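Local coordinates for protein lectin (Lotus tetragonolobus, PDB 2EIG) that probably binds carbohydrate, such as L-fucosyl sugars, as a glycosylated, calcium- and manganese-containing legume lectin of the seed that assembles as a tetramer, at residues F3-F8 with Y219-T224; F62-S67 with V82-A87. All coordinates share one frame; numbering follows the deposited sequence.

How the interactions relate
Both contacts belong to the legume lectin beta sandwich, and they differ as in-sheet pairing differs from sheet-on-sheet packing. Interaction 1 joins neighbouring strands of one sheet through backbone hydrogen bonds; its centre is about 14 Å from that of the chain, and it carries a glycan on one face, aromatic rings on the other. Interaction 2, its centre about 5 Å from that of the chain, is wholly buried and spans the two sheets with side chains alone and no hydrogen bond. Strands 61-72 and 214-226 are neighbours, so the two contacts touch: S222 O lies 2.7 Å from T64 OG1, a probable hydrogen bond.

Interaction 1 of 2, residues F3-F8 with Y219-T224; sequences FNYTRF and YSWSFT. With NAG (2-acetamido-2-deoxy-beta-D-glucopyranose), chain E.
A sugar grows out of this strand pair: N4 ND2 is joined covalently to C1 of the N-acetylglucosamine, an N-linked glycan on the N-Y-T sequon N4-Y5-T6, beside S222 of the opposite strand. The strands are antiparallel neighbours in one sheet of the legume lectin sandwich, the N-terminal strand 2-5 lying against strand 214-226. Four backbone hydrogen bonds hold them in two reciprocal pairs: F3 with F223, at 3.0 Å for both F3 N to F223 O and F223 N to F3 O, and Y5 with W221. Between them N4 and S222 form a non-hydrogen-bonded pair whose side chains share the glycan-bearing face. With N4 CG anti to the backbone N (chi1 171°), the amide extends outward to the sugar; its acetyl methyl C8 lies 3.6 Å from S222 OG, while T6 CG2 approaches the ring oxygen O5.

The other face is aromatic. F3 turns its edge onto the face of W221, a T-shaped pair with planes at 75°, and CE1 stands over the indole. The F3 and F223 rings lie nearly parallel but slide apart with little overlap. F8 lies at the indole's edge, its CZ 3.7 Å from W221 CB and its CE2 near W221 CE3.

Outside the pair, Y45 stacks on F3 and F204 meets W221 edge to face. The polar end of the buried Y5 is satisfied, its OH bonding to S13 OG. At the other edge of strand 214-226, Y219 and S220 both face S67 in a classic beta bulge. Just past the paired residues, R7 CA directs its hydrogen at Y219 O, the carbon and oxygen 3.5 Å apart.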
loop_
_atom_site.group_PDB
_atom_site.type_symbol
_atom_site.label_atom_id
_atom_site.label_comp_id
_atom_site.label_asym_id
_atom_site.label_seq_id
_atom_site.Cartn_x
_atom_site.Cartn_y
_atom_site.Cartn_z
ATOM N N PHE A 3 21.017 9.546 14.465
ATOM C CA PHE A 3 21.408 10.818 15.050
ATOM C C PHE A 3 20.176 11.454 15.629
ATOM O O PHE A 3 19.043 11.006 15.369
ATOM C CB PHE A 3 22.146 11.757 14.075
ATOM C CG PHE A 3 21.405 12.040 12.793
ATOM C CD1 PHE A 3 20.411 13.019 12.733
ATOM C CD2 PHE A 3 21.682 11.312 11.647
ATOM C CE1 PHE A 3 19.709 13.299 11.486
ATOM C CE2 PHE A 3 20.987 11.537 10.427
ATOM C CZ PHE A 3 20.020 12.537 10.344
ATOM N N ASN A 4 20.393 12.480 16.427
ATOM C CA ASN A 4 19.324 13.079 17.204
ATOM C C ASN A 4 19.831 14.449 17.621
ATOM O O ASN A 4 20.658 14.567 18.511
ATOM C CB ASN A 4 18.986 12.148 18.388
ATOM C CG ASN A 4 18.016 12.774 19.413
ATOM O OD1 ASN A 4 17.445 13.854 19.204
ATOM N ND2 ASN A 4 17.849 12.072 20.543
ATOM N N TYR A 5 19.356 15.469 16.920
ATOM C CA TYR A 5 19.620 16.859 17.237
ATOM C C TYR A 5 18.452 17.395 18.056
ATOM O O TYR A 5 17.345 17.564 17.545
ATOM C CB TYR A 5 19.702 17.688 15.946
ATOM C CG TYR A 5 20.815 17.243 15.032
ATOM C CD1 TYR A 5 22.091 17.815 15.136
ATOM C CD2 TYR A 5 20.607 16.246 14.078
ATOM C CE1 TYR A 5 23.116 17.433 14.274
ATOM C CE2 TYR A 5 21.631 15.821 13.235
ATOM C CZ TYR A 5 22.879 16.388 13.362
ATOM O OH TYR A 5 23.899 15.966 12.567
ATOM N N THR A 6 18.684 17.660 19.328
ATOM C CA THR A 6 17.647 18.265 20.162
ATOM C C THR A 6 17.707 19.750 19.888
ATOM O O THR A 6 16.715 20.468 20.050
ATOM C CB THR A 6 17.906 17.979 21.634
ATOM O OG1 THR A 6 19.263 18.324 21.910
ATOM C CG2 THR A 6 17.729 16.507 21.918
ATOM N N ARG A 7 18.892 20.200 19.498
ATOM C CA ARG A 7 19.080 21.462 18.801
ATOM C C ARG A 7 20.298 21.362 17.878
ATOM O O ARG A 7 21.070 20.362 17.902
ATOM C CB ARG A 7 19.244 22.641 19.756
ATOM C CG ARG A 7 20.486 22.615 20.635
ATOM C CD ARG A 7 20.383 23.886 21.497
ATOM N NE ARG A 7 21.561 24.226 22.294
ATOM C CZ ARG A 7 21.900 25.480 22.633
ATOM N NH1 ARG A 7 21.177 26.524 22.207
ATOM N NH2 ARG A 7 22.980 25.702 23.386
ATOM N N PHE A 8 20.498 22.396 17.087
ATOM C CA PHE A 8 21.579 22.323 16.122
ATOM C C PHE A 8 22.833 23.047 16.533
ATOM O O PHE A 8 22.807 24.222 16.896
ATOM C CB PHE A 8 21.094 22.729 14.733
ATOM C CG PHE A 8 19.924 21.901 14.260
ATOM C CD1 PHE A 8 18.625 22.280 14.569
ATOM C CD2 PHE A 8 20.132 20.718 13.535
ATOM C CE1 PHE A 8 17.548 21.504 14.133
ATOM C CE2 PHE A 8 19.062 19.942 13.109
ATOM C CZ PHE A 8 17.772 20.353 13.409
ATOM N N TYR A 219 13.838 23.105 14.712
ATOM C CA TYR A 219 14.284 23.130 16.076
ATOM C C TYR A 219 15.030 21.885 16.515
ATOM O O TYR A 219 15.834 21.936 17.451
ATOM C CB TYR A 219 13.091 23.326 16.977
ATOM C CG TYR A 219 12.327 24.566 16.607
ATOM C CD1 TYR A 219 10.982 24.509 16.393
ATOM C CD2 TYR A 219 12.995 25.802 16.435
ATOM C CE1 TYR A 219 10.268 25.643 16.035
ATOM C CE2 TYR A 219 12.301 26.949 16.067
ATOM C CZ TYR A 219 10.940 26.858 15.876
ATOM O OH TYR A 219 10.237 27.975 15.544
ATOM N N SER A 220 14.709 20.759 15.885
ATOM C CA SER A 220 15.197 19.456 16.319
ATOM C C SER A 220 15.034 18.475 15.188
ATOM O O SER A 220 14.218 18.678 14.280
ATOM C CB SER A 220 14.445 18.950 17.594
ATOM O OG SER A 220 13.124 18.477 17.341
ATOM N N TRP A 221 15.786 17.389 15.247
ATOM C CA TRP A 221 15.721 16.423 14.153
ATOM C C TRP A 221 16.417 15.170 14.607
ATOM O O TRP A 221 17.554 15.220 15.053
ATOM C CB TRP A 221 16.385 17.008 12.890
ATOM C CG TRP A 221 16.390 16.094 11.666
ATOM C CD1 TRP A 221 15.422 15.205 11.279
ATOM C CD2 TRP A 221 17.378 16.089 10.636
ATOM N NE1 TRP A 221 15.783 14.593 10.093
ATOM C CE2 TRP A 221 16.961 15.157 9.657
ATOM C CE3 TRP A 221 18.576 16.816 10.428
ATOM C CZ2 TRP A 221 17.721 14.901 8.498
ATOM C CZ3 TRP A 221 19.327 16.557 9.290
ATOM C CH2 TRP A 221 18.886 15.600 8.333
ATOM N N SER A 222 15.723 14.042 14.506
ATOM C CA SER A 222 16.293 12.754 14.823
ATOM C C SER A 222 16.003 11.899 13.590
ATOM O O SER A 222 15.053 12.148 12.835
ATOM C CB SER A 222 15.722 12.146 16.144
ATOM O OG SER A 222 14.297 11.977 16.052
ATOM N N PHE A 223 16.864 10.921 13.371
ATOM C CA PHE A 223 16.746 10.065 12.222
ATOM C C PHE A 223 17.334 8.749 12.611
ATOM O O PHE A 223 18.430 8.697 13.195
ATOM C CB PHE A 223 17.605 10.663 11.109
ATOM C CG PHE A 223 17.584 9.865 9.846
ATOM C CD1 PHE A 223 16.662 10.171 8.832
ATOM C CD2 PHE A 223 18.499 8.798 9.657
ATOM C CE1 PHE A 223 16.648 9.428 7.630
ATOM C CE2 PHE A 223 18.478 8.060 8.452
ATOM C CZ PHE A 223 17.534 8.379 7.464
ATOM N N THR A 224 16.628 7.677 12.322
ATOM C CA THR A 224 17.225 6.345 12.507
ATOM C C THR A 224 16.920 5.542 11.295
ATOM O O THR A 224 15.749 5.426 10.920
ATOM C CB THR A 224 16.617 5.576 13.715
ATOM O OG1 THR A 224 16.768 6.369 14.878
ATOM C CG2 THR A 224 17.323 4.224 13.912
HETATM C C1 NAG E . 16.853 12.597 21.455
HETATM C C2 NAG E . 15.979 11.364 21.657
HETATM C C3 NAG E . 15.200 11.295 22.992
HETATM C C4 NAG E . 15.732 12.161 24.155
HETATM C C5 NAG E . 16.601 13.337 23.703
HETATM C C6 NAG E . 17.515 13.840 24.815
HETATM C C7 NAG E . 14.812 10.229 19.843
HETATM C C8 NAG E . 13.523 10.232 19.070
HETATM N N2 NAG E . 15.034 11.331 20.559
HETATM O O3 NAG E . 15.102 9.932 23.399
HETATM O O4 NAG E . 14.636 12.646 24.907
HETATM O O5 NAG E . 17.467 12.927 22.672
HETATM O O6 NAG E . 18.686 13.040 24.847
HETATM O O7 NAG E . 15.593 9.267 19.808
#

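Interaction 2 of 2, residues F62-S67 with V82-A87; sequences FITSFS and VVFFLA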
loop_
_atom_site.group_PDB
_atom_site.type_symbol
_atom_site.label_atom_id
_atom_site.label_comp_id
_atom_site.label_asym_id
_atom_site.label_seq_id
_atom_site.Cartn_x
_atom_site.Cartn_y
_atom_site.Cartn_z
ATOM N N PHE A 62 13.518 3.625 7.677
ATOM C CA PHE A 62 13.906 4.706 8.545
ATOM C C PHE A 62 12.716 5.292 9.260
ATOM O O PHE A 62 11.549 5.092 8.874
ATOM C CB PHE A 62 14.748 5.792 7.837
ATOM C CG PHE A 62 14.014 6.579 6.744
ATOM C CD1 PHE A 62 13.213 7.678 7.063
ATOM C CD2 PHE A 62 14.186 6.240 5.411
ATOM C CE1 PHE A 62 12.552 8.416 6.063
ATOM C CE2 PHE A 62 13.527 6.954 4.398
ATOM C CZ PHE A 62 12.714 8.051 4.735
ATOM N N ILE A 63 13.034 6.013 10.313
ATOM C CA ILE A 63 12.084 6.908 10.900
ATOM C C ILE A 63 12.818 8.190 11.093
ATOM O O ILE A 63 13.947 8.197 11.487
ATOM C CB ILE A 63 11.473 6.388 12.243
ATOM C CG1 ILE A 63 10.493 7.438 12.801
ATOM C CG2 ILE A 63 12.600 5.986 13.278
ATOM C CD1 ILE A 63 9.589 6.944 13.922
ATOM N N THR A 64 12.171 9.287 10.761
ATOM C CA THR A 64 12.749 10.545 11.083
ATOM C C THR A 64 11.682 11.399 11.773
ATOM O O THR A 64 10.495 11.258 11.446
ATOM C CB THR A 64 13.365 11.222 9.820
ATOM O OG1 THR A 64 14.171 12.280 10.253
ATOM C CG2 THR A 64 12.339 11.784 8.791
ATOM N N SER A 65 12.117 12.251 12.697
ATOM C CA SER A 65 11.252 13.245 13.356
ATOM C C SER A 65 11.919 14.592 13.376
ATOM O O SER A 65 13.128 14.718 13.557
ATOM C CB SER A 65 10.893 12.862 14.817
ATOM O OG SER A 65 10.193 11.637 14.851
ATOM N N PHE A 66 11.127 15.625 13.181
ATOM C CA PHE A 66 11.665 16.970 13.291
ATOM C C PHE A 66 10.585 17.964 13.712
ATOM O O PHE A 66 9.436 17.845 13.294
ATOM C CB PHE A 66 12.384 17.430 12.009
ATOM C CG PHE A 66 11.580 17.255 10.744
ATOM C CD1 PHE A 66 10.774 18.290 10.275
ATOM C CD2 PHE A 66 11.644 16.058 10.016
ATOM C CE1 PHE A 66 10.050 18.158 9.096
ATOM C CE2 PHE A 66 10.910 15.924 8.855
ATOM C CZ PHE A 66 10.125 16.944 8.397
ATOM N N SER A 67 10.969 18.899 14.582
ATOM C CA SER A 67 10.110 19.981 15.019
ATOM C C SER A 67 10.536 21.169 14.230
ATOM O O SER A 67 11.733 21.414 14.095
ATOM C CB SER A 67 10.353 20.331 16.501
ATOM O OG SER A 67 9.672 19.362 17.263
ATOM N N VAL A 82 9.189 24.203 3.076
ATOM C CA VAL A 82 10.370 23.468 3.475
ATOM C C VAL A 82 10.027 21.979 3.264
ATOM O O VAL A 82 8.892 21.541 3.478
ATOM C CB VAL A 82 10.810 23.792 4.962
ATOM C CG1 VAL A 82 9.644 23.607 5.968
ATOM C CG2 VAL A 82 12.049 22.924 5.405
ATOM N N VAL A 83 11.008 21.223 2.794
ATOM C CA VAL A 83 10.839 19.792 2.626
ATOM C C VAL A 83 11.867 18.992 3.374
ATOM O O VAL A 83 12.973 19.448 3.518
ATOM C CB VAL A 83 10.811 19.411 1.122
ATOM C CG1 VAL A 83 9.985 20.484 0.360
ATOM C CG2 VAL A 83 12.232 19.235 0.538
ATOM N N PHE A 84 11.466 17.820 3.858
ATOM C CA PHE A 84 12.372 16.750 4.132
ATOM C C PHE A 84 12.534 15.899 2.851
ATOM O O PHE A 84 11.547 15.516 2.216
ATOM C CB PHE A 84 11.888 15.837 5.278
ATOM C CG PHE A 84 12.793 14.641 5.484
ATOM C CD1 PHE A 84 14.001 14.777 6.193
ATOM C CD2 PHE A 84 12.501 13.421 4.893
ATOM C CE1 PHE A 84 14.850 13.701 6.345
ATOM C CE2 PHE A 84 13.329 12.337 5.040
ATOM C CZ PHE A 84 14.509 12.457 5.785
ATOM N N PHE A 85 13.765 15.623 2.482
ATOM C CA PHE A 85 14.058 14.930 1.246
ATOM C C PHE A 85 15.288 13.999 1.281
ATOM O O PHE A 85 16.257 14.207 2.043
ATOM C CB PHE A 85 14.113 15.882 0.014
ATOM C CG PHE A 85 15.426 16.655 -0.178
ATOM C CD1 PHE A 85 16.179 16.455 -1.310
ATOM C CD2 PHE A 85 15.830 17.661 0.716
ATOM C CE1 PHE A 85 17.358 17.199 -1.571
ATOM C CE2 PHE A 85 17.039 18.400 0.487
ATOM C CZ PHE A 85 17.781 18.186 -0.665
ATOM N N LEU A 86 15.159 12.940 0.489
ATOM C CA LEU A 86 16.224 12.067 0.061
ATOM C C LEU A 86 16.545 12.373 -1.384
ATOM O O LEU A 86 15.622 12.519 -2.254
ATOM C CB LEU A 86 15.782 10.601 0.118
ATOM C CG LEU A 86 15.731 9.946 1.499
ATOM C CD1 LEU A 86 14.704 10.646 2.366
ATOM C CD2 LEU A 86 15.315 8.478 1.317
ATOM N N ALA A 87 17.832 12.460 -1.652
ATOM C CA ALA A 87 18.341 12.715 -3.004
ATOM C C ALA A 87 19.692 11.990 -3.177
ATOM O O ALA A 87 20.391 11.760 -2.180
ATOM C CB ALA A 87 18.482 14.165 -3.244
#
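T64 sets its methyl over the ring of F84, a CH-pi contact with CG2 3.9 Å from the ring centroid and 14° off the ring normal. It is the midpoint of a sheet-to-sheet contact in the legume lectin beta sandwich: strand 62-67 belongs to one sheet and strand 82-87 to the other, their axes 10.4 Å apart at closest approach and running at 154°. Alternate residues F62, T64 and F66 point across the gap, answered by F84 and L86, and no hydrogen bond passes between the segments.

F84 carries most of the contact. Its CG stands anti to the backbone N (chi1 175°), and the ring meets T64 and F62, with F84 CE2 4.1 Å from F62 CE1, while F66 CE2 packs against F84 CB at 3.7 Å. The F62 and F84 side chains pass in opposite directions, whereas F66 approaches F84 at a slant. L86 meets the F62 ring with both methyls, CD1 near CZ and CD2 3.9 Å from F62 CE2.

Further out, neighbouring strands surround these groups. F62 meets the ring of F223, F66 has F204 edge to face, and F84 also packs on V202 of its own sheet. F62, T64 and F66 are bonded through their backbones to Y165, I163 and A161 of strand 159-166, while outward I63 packs on V175 of the second subunit. The T64 hydroxyl is tied to strand 214-226 while the methyl serves the interior: OG1 is hydrogen-bonded to both S222 O and W221 NE1.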